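Local coordinates for protein tryptophan halogenase (Shewanella frigidimarina, PDB 2PYX) that probably acts as a flavin-dependent monooxygenase that halogenates tryptophan, binding FAD through a Rossmann-type nucleotide-binding domain, at residues Ala23-Ala28 with Arg67-Lys72; Glu29-Lys34 with His39-Asn44; Ile73-Asn78 with Thr182-Gln187. One frame throughout, in Å; residues are numbered along the deposited sequence. Where two conformers were deposited one is given.

Contact 1 of 3, residues Ala23-Ala28 with Arg67-Lys72; sequences AGLLAA and RSTLSK
Leu25 meets both Thr69 and Lys72, and Ala28 abuts the backbone of Lys72, in a helix-on-helix contact that is almost wholly apolar. The short helical segments 23-28 and 67-72 cross at 55° with their axes 9.8 Å apart, and converge towards their C-terminal ends, where the CA atoms of Ala28 and Lys72 are 6.6 Å apart.

Van der Waals contact centres on the fork of Leu25. Its CG stands anti to the carbonyl carbon (chi1 -72°), which carries the two methyls out across the gap although the CB does not point straight at the other helix. CD2 lies 3.8 Å from Lys72 CE and also touches Thr69 CG2, at 4.1 Å. CD1 reaches the same threonine methyl, the two side chains meeting at about a right angle. Lys72 bends at chi3 (-69°), and its CE crosses the leucine fork at a slant, with NZ still close to the same CD2 methyl.

The second kind of contact is methyl against carbonyl: Ala28 CB sits 3.2 Å from Lys72 O, a tight fit at the point where the backbones come closest.

Polar groups find their partners outside the pair. Thr69 OG1 is hydrogen-bonded to Glu369 OE1, and both OG1 and Lys72 NZ bond to a bound tetraethylene glycol, probably from the crystallisation liquor. Leu25 and Lys72 also touch Ala372 and Ser373 of helix 363-377, which packs against both helices.

Helix 16-31 follows strand 9-13, and the glycines at the strand-helix junction (Gly14, Gly16, Gly19) fit the Rossmann pattern; Gly15 to Ala18 are predicted to bind FAD. Helix 65-73 thus packs against what is probably the dinucleotide-binding helix of a Rossmann-type fold.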
loop_
_atom_site.group_PDB
_atom_site.type_symbol
_atom_site.label_atom_id
_atom_site.label_comp_id
_atom_site.label_asym_id
_atom_site.label_seq_id
_atom_site.Cartn_x
_atom_site.Cartn_y
_atom_site.Cartn_z
ATOM N N ALA A 23 13.383 7.113 -8.993
ATOM C CA ALA A 23 14.109 8.170 -9.692
ATOM C C ALA A 23 13.734 9.546 -9.167
ATOM O O ALA A 23 14.588 10.385 -8.898
ATOM C CB ALA A 23 13.825 8.083 -11.179
ATOM N N GLY A 24 12.435 9.775 -9.002
ATOM C CA GLY A 24 11.952 11.078 -8.570
ATOM C C GLY A 24 12.357 11.441 -7.166
ATOM O O GLY A 24 12.782 12.568 -6.873
ATOM N N LEU A 25 12.214 10.471 -6.259
ATOM C CA LEU A 25 12.581 10.721 -4.864
ATOM C C LEU A 25 14.101 10.970 -4.716
ATOM O O LEU A 25 14.520 11.843 -3.985
ATOM C CB LEU A 25 12.094 9.613 -3.943
ATOM C CG LEU A 25 10.583 9.601 -3.717
ATOM C CD1 LEU A 25 10.243 8.334 -2.932
ATOM C CD2 LEU A 25 10.100 10.845 -2.993
ATOM N N LEU A 26 14.912 10.186 -5.419
ATOM C CA LEU A 26 16.354 10.403 -5.381
ATOM C C LEU A 26 16.735 11.785 -5.943
ATOM O O LEU A 26 17.502 12.504 -5.320
ATOM C CB LEU A 26 17.100 9.334 -6.197
ATOM C CG LEU A 26 17.161 7.963 -5.528
ATOM C CD1 LEU A 26 17.755 6.957 -6.514
ATOM C CD2 LEU A 26 17.963 7.973 -4.245
ATOM N N ALA A 27 16.208 12.119 -7.127
ATOM C CA ALA A 27 16.570 13.379 -7.774
ATOM C C ALA A 27 16.100 14.551 -6.937
ATOM O O ALA A 27 16.827 15.522 -6.747
ATOM C CB ALA A 27 15.956 13.453 -9.178
ATOM N N ALA A 28 14.876 14.476 -6.425
ATOM C CA ALA A 28 14.336 15.592 -5.661
ATOM C C ALA A 28 15.151 15.820 -4.376
ATOM O O ALA A 28 15.418 16.972 -3.966
ATOM C CB ALA A 28 12.864 15.378 -5.346
ATOM N N ARG A 67 0.695 11.215 -0.644
ATOM C CA ARG A 67 0.614 12.689 -0.689
ATOM C C ARG A 67 1.994 13.323 -0.519
ATOM O O ARG A 67 2.368 14.264 -1.260
ATOM C CB ARG A 67 -0.358 13.225 0.371
ATOM C CG ARG A 67 -1.808 12.801 0.224
ATOM C CD ARG A 67 -2.731 13.413 1.302
ATOM N NE ARG A 67 -2.371 12.918 2.619
ATOM C CZ ARG A 67 -1.551 13.523 3.472
ATOM N NH1 ARG A 67 -1.059 14.713 3.197
ATOM N NH2 ARG A 67 -1.251 12.936 4.619
ATOM N N SER A 68 2.760 12.773 0.427
ATOM C CA SER A 68 4.112 13.259 0.693
ATOM C C SER A 68 5.070 12.932 -0.443
ATOM O O SER A 68 5.837 13.774 -0.847
ATOM C CB SER A 68 4.644 12.727 2.018
ATOM O OG SER A 68 5.983 13.132 2.199
ATOM N N THR A 69 5.000 11.701 -0.950
ATOM C CA THR A 69 5.840 11.324 -2.086
ATOM C C THR A 69 5.616 12.249 -3.276
ATOM O O THR A 69 6.571 12.734 -3.894
ATOM C CB THR A 69 5.546 9.870 -2.439
ATOM O OG1 THR A 69 5.955 9.060 -1.362
ATOM C CG2 THR A 69 6.273 9.414 -3.659
ATOM N N LEU A 70 4.353 12.476 -3.617
ATOM C CA LEU A 70 4.032 13.354 -4.761
ATOM C C LEU A 70 4.557 14.775 -4.523
ATOM O O LEU A 70 5.158 15.410 -5.385
ATOM C CB LEU A 70 2.516 13.390 -4.967
ATOM C CG LEU A 70 1.898 12.129 -5.568
ATOM C CD1 LEU A 70 0.378 12.216 -5.459
ATOM C CD2 LEU A 70 2.340 11.883 -7.003
ATOM N N SER A 71 4.322 15.277 -3.333
ATOM C CA SER A 71 4.775 16.616 -3.010
ATOM C C SER A 71 6.312 16.751 -3.072
ATOM O O SER A 71 6.857 17.700 -3.668
ATOM C CB SER A 71 4.314 16.954 -1.597
ATOM O OG SER A 71 4.716 18.275 -1.243
ATOM N N LYS A 72 7.023 15.772 -2.506
ATOM C CA LYS A 72 8.489 15.753 -2.555
ATOM C C LYS A 72 9.027 15.667 -3.979
ATOM O O LYS A 72 9.990 16.369 -4.328
ATOM C CB LYS A 72 9.030 14.600 -1.734
ATOM C CG LYS A 72 8.926 14.771 -0.231
ATOM C CD LYS A 72 9.640 13.663 0.497
ATOM C CE LYS A 72 8.943 12.307 0.347
ATOM N NZ LYS A 72 9.724 11.226 0.996
#

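Contact 2 of 3, residues Glu29-Lys34 with His39-Asn44; sequences EHNVDK and HSPKLN
Asn31 and Pro41 bring the two backbones to a CA-CA separation of 5.1 Å, where the loop leading into strand 44-49 folds back over the C-terminal region of helix 16-31. This is the return leg of a Rossmann beta-alpha-beta crossover, from strand 9-13 through the helix to its parallel neighbour 44-49, with the small antiparallel pair 32-33 and 36-37 inserted between.

The amide of Asn31 grips Leu43 at both its backbone polar groups. Leu43 N donates to Asn31 OD1 over 3.0 Å, nearly straight at 170° and on a lone pair in the carbonyl plane. Asn31 ND2 donates in turn to Leu43 O at 2.9 Å, tilted somewhat out of the amide plane. The CG of Asn31 stands anti to its carbonyl carbon (chi1 -68°), swinging the amide towards the loop, and Pro41 CB packs 3.4 Å from Asn31 CG. With a valine at Asn31, Leu43 N and O would probably both be left without their mates and the loop would be held less firmly to the helix.

Leu43 CD1 lies 3.8 Å from His30 CB, joining the loop to the helix by apolar contact. The imidazole of His30 is held at both nitrogens: NE2 bonds to Ala376 O, while ND1 accepts from Lys42, whose positive charge would probably help keep the ring neutral. A water accepts from Lys42 N and donates to His30 O, bridging the backbones. Lys42 NZ itself lies 2.9 Å from His30 ND1, close to the ring plane.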
loop_
_atom_site.group_PDB
_atom_site.type_symbol
_atom_site.label_atom_id
_atom_site.label_comp_id
_atom_site.label_asym_id
_atom_site.label_seq_id
_atom_site.Cartn_x
_atom_site.Cartn_y
_atom_site.Cartn_z
ATOM N N GLU A 29 15.544 14.738 -3.712
ATOM C CA GLU A 29 16.264 14.853 -2.441
ATOM C C GLU A 29 17.677 15.403 -2.620
ATOM O O GLU A 29 18.116 16.178 -1.782
ATOM C CB GLU A 29 16.292 13.512 -1.689
ATOM C CG GLU A 29 17.086 13.493 -0.420
ATOM C CD GLU A 29 16.523 14.364 0.684
ATOM O OE1 GLU A 29 15.446 14.984 0.541
ATOM O OE2 GLU A 29 17.193 14.446 1.732
ATOM N N HIS A 30 18.367 14.994 -3.689
ATOM C CA HIS A 30 19.795 15.333 -3.824
ATOM C C HIS A 30 20.144 16.406 -4.849
ATOM O O HIS A 30 21.166 17.074 -4.708
ATOM C CB HIS A 30 20.594 14.065 -4.124
ATOM C CG HIS A 30 20.603 13.135 -2.955
ATOM N ND1 HIS A 30 21.426 13.323 -1.869
ATOM C CD2 HIS A 30 19.791 12.097 -2.651
ATOM C CE1 HIS A 30 21.152 12.399 -0.962
ATOM N NE2 HIS A 30 20.144 11.660 -1.395
ATOM N N ASN A 31 19.287 16.567 -5.845
ATOM C CA ASN A 31 19.589 17.389 -7.025
ATOM C C ASN A 31 18.777 18.676 -7.176
ATOM O O ASN A 31 19.062 19.449 -8.082
ATOM C CB ASN A 31 19.433 16.535 -8.278
ATOM C CG ASN A 31 20.486 15.441 -8.381
ATOM O OD1 ASN A 31 21.381 15.331 -7.521
ATOM N ND2 ASN A 31 20.419 14.646 -9.461
ATOM N N VAL A 32 17.800 18.903 -6.293
ATOM C CA VAL A 32 16.822 20.012 -6.412
ATOM C C VAL A 32 16.751 20.799 -5.097
ATOM O O VAL A 32 16.795 20.222 -4.002
ATOM C CB VAL A 32 15.428 19.465 -6.720
ATOM C CG1 VAL A 32 14.402 20.574 -6.748
ATOM C CG2 VAL A 32 15.442 18.720 -8.003
ATOM N N ASP A 33 16.678 22.125 -5.204
ATOM C CA ASP A 33 16.481 23.023 -4.067
ATOM C C ASP A 33 15.407 24.014 -4.503
ATOM O O ASP A 33 15.533 24.649 -5.549
ATOM C CB ASP A 33 17.771 23.760 -3.685
ATOM C CG ASP A 33 17.674 24.535 -2.344
ATOM O OD1 ASP A 33 16.939 24.035 -1.423
ATOM O OD2 ASP A 33 18.370 25.569 -2.145
ATOM N N LYS A 34 14.354 24.114 -3.698
ATOM C CA LYS A 34 13.229 25.037 -3.953
ATOM C C LYS A 34 12.703 24.880 -5.370
ATOM O O LYS A 34 12.449 25.876 -6.063
ATOM C CB LYS A 34 13.661 26.478 -3.719
ATOM C CG LYS A 34 14.161 26.810 -2.324
ATOM C CD LYS A 34 14.866 28.184 -2.316
ATOM N N HIS A 39 22.724 22.979 -11.326
ATOM C CA HIS A 39 23.491 23.079 -12.562
ATOM C C HIS A 39 24.461 21.917 -12.676
ATOM O O HIS A 39 24.645 21.345 -13.748
ATOM C CB HIS A 39 24.250 24.416 -12.602
ATOM N N SER A 40 25.078 21.550 -11.562
ATOM C CA SER A 40 25.961 20.390 -11.553
ATOM C C SER A 40 25.506 19.484 -10.404
ATOM O O SER A 40 25.962 19.615 -9.272
ATOM C CB SER A 40 27.422 20.794 -11.390
ATOM O OG SER A 40 28.249 19.648 -11.551
ATOM N N PRO A 41 24.577 18.588 -10.698
ATOM C CA PRO A 41 23.924 17.886 -9.589
ATOM C C PRO A 41 24.763 16.769 -8.994
ATOM O O PRO A 41 25.647 16.212 -9.651
ATOM C CB PRO A 41 22.686 17.308 -10.244
ATOM C CG PRO A 41 23.076 17.085 -11.642
ATOM C CD PRO A 41 24.043 18.164 -12.005
ATOM N N LYS A 42 24.452 16.445 -7.742
ATOM C CA LYS A 42 25.142 15.383 -7.058
ATOM C C LYS A 42 25.053 14.052 -7.781
ATOM O O LYS A 42 26.079 13.373 -7.978
ATOM C CB LYS A 42 24.591 15.204 -5.630
ATOM C CG LYS A 42 25.421 14.253 -4.780
ATOM C CD LYS A 42 24.760 13.921 -3.452
ATOM C CE LYS A 42 24.571 15.084 -2.568
ATOM N NZ LYS A 42 23.948 14.672 -1.230
ATOM N N LEU A 43 23.826 13.629 -8.101
ATOM C CA LEU A 43 23.581 12.300 -8.592
ATOM C C LEU A 43 23.333 12.312 -10.089
ATOM O O LEU A 43 22.597 13.168 -10.602
ATOM C CB LEU A 43 22.333 11.662 -7.958
ATOM C CG LEU A 43 22.352 11.535 -6.436
ATOM C CD1 LEU A 43 21.092 10.820 -5.998
ATOM C CD2 LEU A 43 23.584 10.815 -5.943
ATOM N N ASN A 44 23.897 11.315 -10.745
ATOM C CA ASN A 44 23.652 11.060 -12.156
ATOM C C ASN A 44 22.805 9.804 -12.215
ATOM O O ASN A 44 23.297 8.689 -12.009
ATOM C CB ASN A 44 24.963 10.878 -12.929
ATOM C CG ASN A 44 24.740 10.710 -14.434
ATOM O OD1 ASN A 44 23.775 11.225 -14.986
ATOM N ND2 ASN A 44 25.635 9.967 -15.090
HETATM O O HOH W 1 22.868 18.421 -6.325
HETATM O O HOH W 2 22.281 17.427 -2.100
#

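Contact 3 of 3, residues Ile73-Asn78 with Thr182-Gln187; sequences IGIDEN and TEHCTQ
The imidazole of His184 carries the methyl CD1 of Ile75 over one face, and at its edge, near the plane, it meets Ile73 O. The methyl makes a CH-pi contact 3.5 Å from the ring centroid, displaced towards the rim so that His184 CG is the nearest ring atom, 3.3 Å from Ile75 CD1. Ile73 CG2 approaches His184 CD2 obliquely, at 3.5 Å, from the same side of the ring as the Ile75 methyl.

With CG anti to the backbone N (chi1 -179°), the ring projects from helix 174-187 towards the end of helix 65-73. There NE2 donates to Ile73 O across 2.8 Å. The bond is short but bent, with an angle of 142° at the hydrogen, and the donor arrives 46° above the carbonyl plane, away from the lone pairs.

That carbonyl belongs to the residue just before Gly74, the C-prime position of a Schellman motif in which Ile75 N bonds to Leu70 O and Gly74 N to Ser71 O. Gly74 has positive phi, and a CB on it would collide with Ile73 O as well as crowd His184 NE2. Leu25 of helix 16-31 packs on Ile73, and Leu189 touches His184.

Donation from NE2 means that this nitrogen carries a proton. The buried histidine thus supplies a side-chain donor to a helix-end carbonyl, while its face takes up a hydrophobic methyl from the turn beyond.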
loop_
_atom_site.group_PDB
_atom_site.type_symbol
_atom_site.label_atom_id
_atom_site.label_comp_id
_atom_site.label_asym_id
_atom_site.label_seq_id
_atom_site.Cartn_x
_atom_site.Cartn_y
_atom_site.Cartn_z
ATOM N N ILE A 73 8.395 14.860 -4.815
ATOM C CA ILE A 73 8.808 14.761 -6.228
ATOM C C ILE A 73 8.538 16.048 -6.980
ATOM O O ILE A 73 9.272 16.382 -7.915
ATOM C CB ILE A 73 8.112 13.574 -6.907
ATOM C CG1 ILE A 73 8.613 12.266 -6.275
ATOM C CG2 ILE A 73 8.321 13.546 -8.409
ATOM C CD1 ILE A 73 7.996 10.998 -6.797
ATOM N N GLY A 74 7.499 16.769 -6.566
ATOM C CA GLY A 74 7.155 18.050 -7.135
ATOM C C GLY A 74 5.971 18.030 -8.071
ATOM O O GLY A 74 5.844 18.910 -8.943
ATOM N N ILE A 75 5.101 17.036 -7.912
ATOM C CA ILE A 75 3.891 16.880 -8.716
ATOM C C ILE A 75 2.753 17.692 -8.096
ATOM O O ILE A 75 2.544 17.697 -6.867
ATOM C CB ILE A 75 3.470 15.377 -8.821
ATOM C CG1 ILE A 75 4.604 14.518 -9.392
ATOM C CG2 ILE A 75 2.208 15.231 -9.666
ATOM C CD1 ILE A 75 5.130 14.936 -10.669
ATOM N N ASP A 76 2.051 18.422 -8.962
ATOM C CA ASP A 76 0.873 19.190 -8.586
ATOM C C ASP A 76 -0.312 18.218 -8.416
ATOM O O ASP A 76 -0.529 17.344 -9.251
ATOM C CB ASP A 76 0.629 20.228 -9.688
ATOM C CG ASP A 76 -0.632 21.035 -9.487
ATOM O OD1 ASP A 76 -1.748 20.481 -9.655
ATOM O OD2 ASP A 76 -0.502 22.251 -9.211
ATOM N N GLU A 77 -1.078 18.369 -7.333
ATOM C CA GLU A 77 -2.137 17.419 -7.035
ATOM C C GLU A 77 -3.202 17.424 -8.101
ATOM O O GLU A 77 -3.785 16.384 -8.431
ATOM C CB GLU A 77 -2.788 17.660 -5.670
ATOM C CG GLU A 77 -3.610 16.423 -5.256
ATOM C CD GLU A 77 -4.255 16.513 -3.875
ATOM O OE1 GLU A 77 -4.498 17.628 -3.364
ATOM O OE2 GLU A 77 -4.524 15.447 -3.250
ATOM N N ASN A 78 -3.522 18.610 -8.626
ATOM C CA ASN A 78 -4.538 18.655 -9.682
ATOM C C ASN A 78 -4.069 17.899 -10.929
ATOM O O ASN A 78 -4.830 17.121 -11.518
ATOM C CB ASN A 78 -4.926 20.097 -10.022
ATOM C CG ASN A 78 -5.444 20.852 -8.814
ATOM O OD1 ASN A 78 -6.255 20.329 -8.043
ATOM N ND2 ASN A 78 -4.995 22.106 -8.653
ATOM N N THR A 182 7.400 9.591 -15.652
ATOM C CA THR A 182 8.429 9.562 -16.683
ATOM C C THR A 182 8.650 10.965 -17.234
ATOM O O THR A 182 9.773 11.423 -17.376
ATOM C CB THR A 182 7.972 8.666 -17.838
ATOM O OG1 THR A 182 7.862 7.296 -17.394
ATOM C CG2 THR A 182 8.959 8.759 -19.018
ATOM N N GLU A 183 7.524 11.621 -17.528
ATOM C CA GLU A 183 7.554 12.997 -18.049
ATOM C C GLU A 183 8.179 13.953 -17.041
ATOM O O GLU A 183 9.091 14.693 -17.362
ATOM C CB GLU A 183 6.131 13.463 -18.425
ATOM C CG GLU A 183 5.522 12.660 -19.551
ATOM C CD GLU A 183 3.989 12.685 -19.645
ATOM O OE1 GLU A 183 3.286 13.269 -18.765
ATOM O OE2 GLU A 183 3.489 12.053 -20.622
ATOM N N HIS A 184 7.711 13.911 -15.802
ATOM C CA HIS A 184 8.244 14.806 -14.807
ATOM C C HIS A 184 9.721 14.558 -14.542
ATOM O O HIS A 184 10.528 15.488 -14.477
ATOM C CB HIS A 184 7.451 14.644 -13.545
ATOM C CG HIS A 184 7.889 15.542 -12.444
ATOM N ND1 HIS A 184 7.460 16.852 -12.334
ATOM C CD2 HIS A 184 8.716 15.320 -11.396
ATOM C CE1 HIS A 184 8.005 17.391 -11.256
ATOM N NE2 HIS A 184 8.776 16.487 -10.672
ATOM N N CYS A 185 10.099 13.298 -14.373
ATOM C CA CYS A 185 11.474 13.011 -13.981
ATOM C C CYS A 185 12.501 13.330 -15.052
ATOM O O CYS A 185 13.602 13.776 -14.769
ATOM C CB CYS A 185 11.651 11.552 -13.602
ATOM S SG CYS A 185 10.834 11.136 -12.013
ATOM N N THR A 186 12.133 13.073 -16.313
ATOM C CA THR A 186 13.050 13.314 -17.418
ATOM C C THR A 186 13.094 14.782 -17.824
ATOM O O THR A 186 14.173 15.311 -18.148
ATOM C CB THR A 186 12.735 12.431 -18.645
ATOM O OG1 THR A 186 11.440 12.728 -19.136
ATOM C CG2 THR A 186 12.807 10.958 -18.285
ATOM N N GLN A 187 11.942 15.452 -17.769
ATOM C CA GLN A 187 11.863 16.848 -18.266
ATOM C C GLN A 187 12.121 17.914 -17.210
ATOM O O GLN A 187 12.555 19.016 -17.531
ATOM C CB GLN A 187 10.526 17.107 -18.960
ATOM C CG GLN A 187 10.212 16.088 -20.103
ATOM C CD GLN A 187 11.365 15.925 -21.119
ATOM O OE1 GLN A 187 11.689 16.871 -21.854
ATOM N NE2 GLN A 187 12.006 14.740 -21.144
#

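Overall arrangement
Contacts 1 and 2 both use helix 16-31, and contact 2 lies within the chain loop that contact 1 closes. Contact 3 takes up the chain where contact 1 leaves it, at the end of helix 65-73, and adds helix 174-187 to the group of packed helices; Gly24 also packs on Cys185. Contact 3 is buried and combines one hydrogen bond with ring and methyl packing. Contact 1 is partly buried and apolar, its polar ends turned to other partners. Contact 2, the most peripheral, with its centre about 28 Å from that of the chain, is also partly buried, but relies on hydrogen bonds from side chain to backbone and between side chains, with bridging waters.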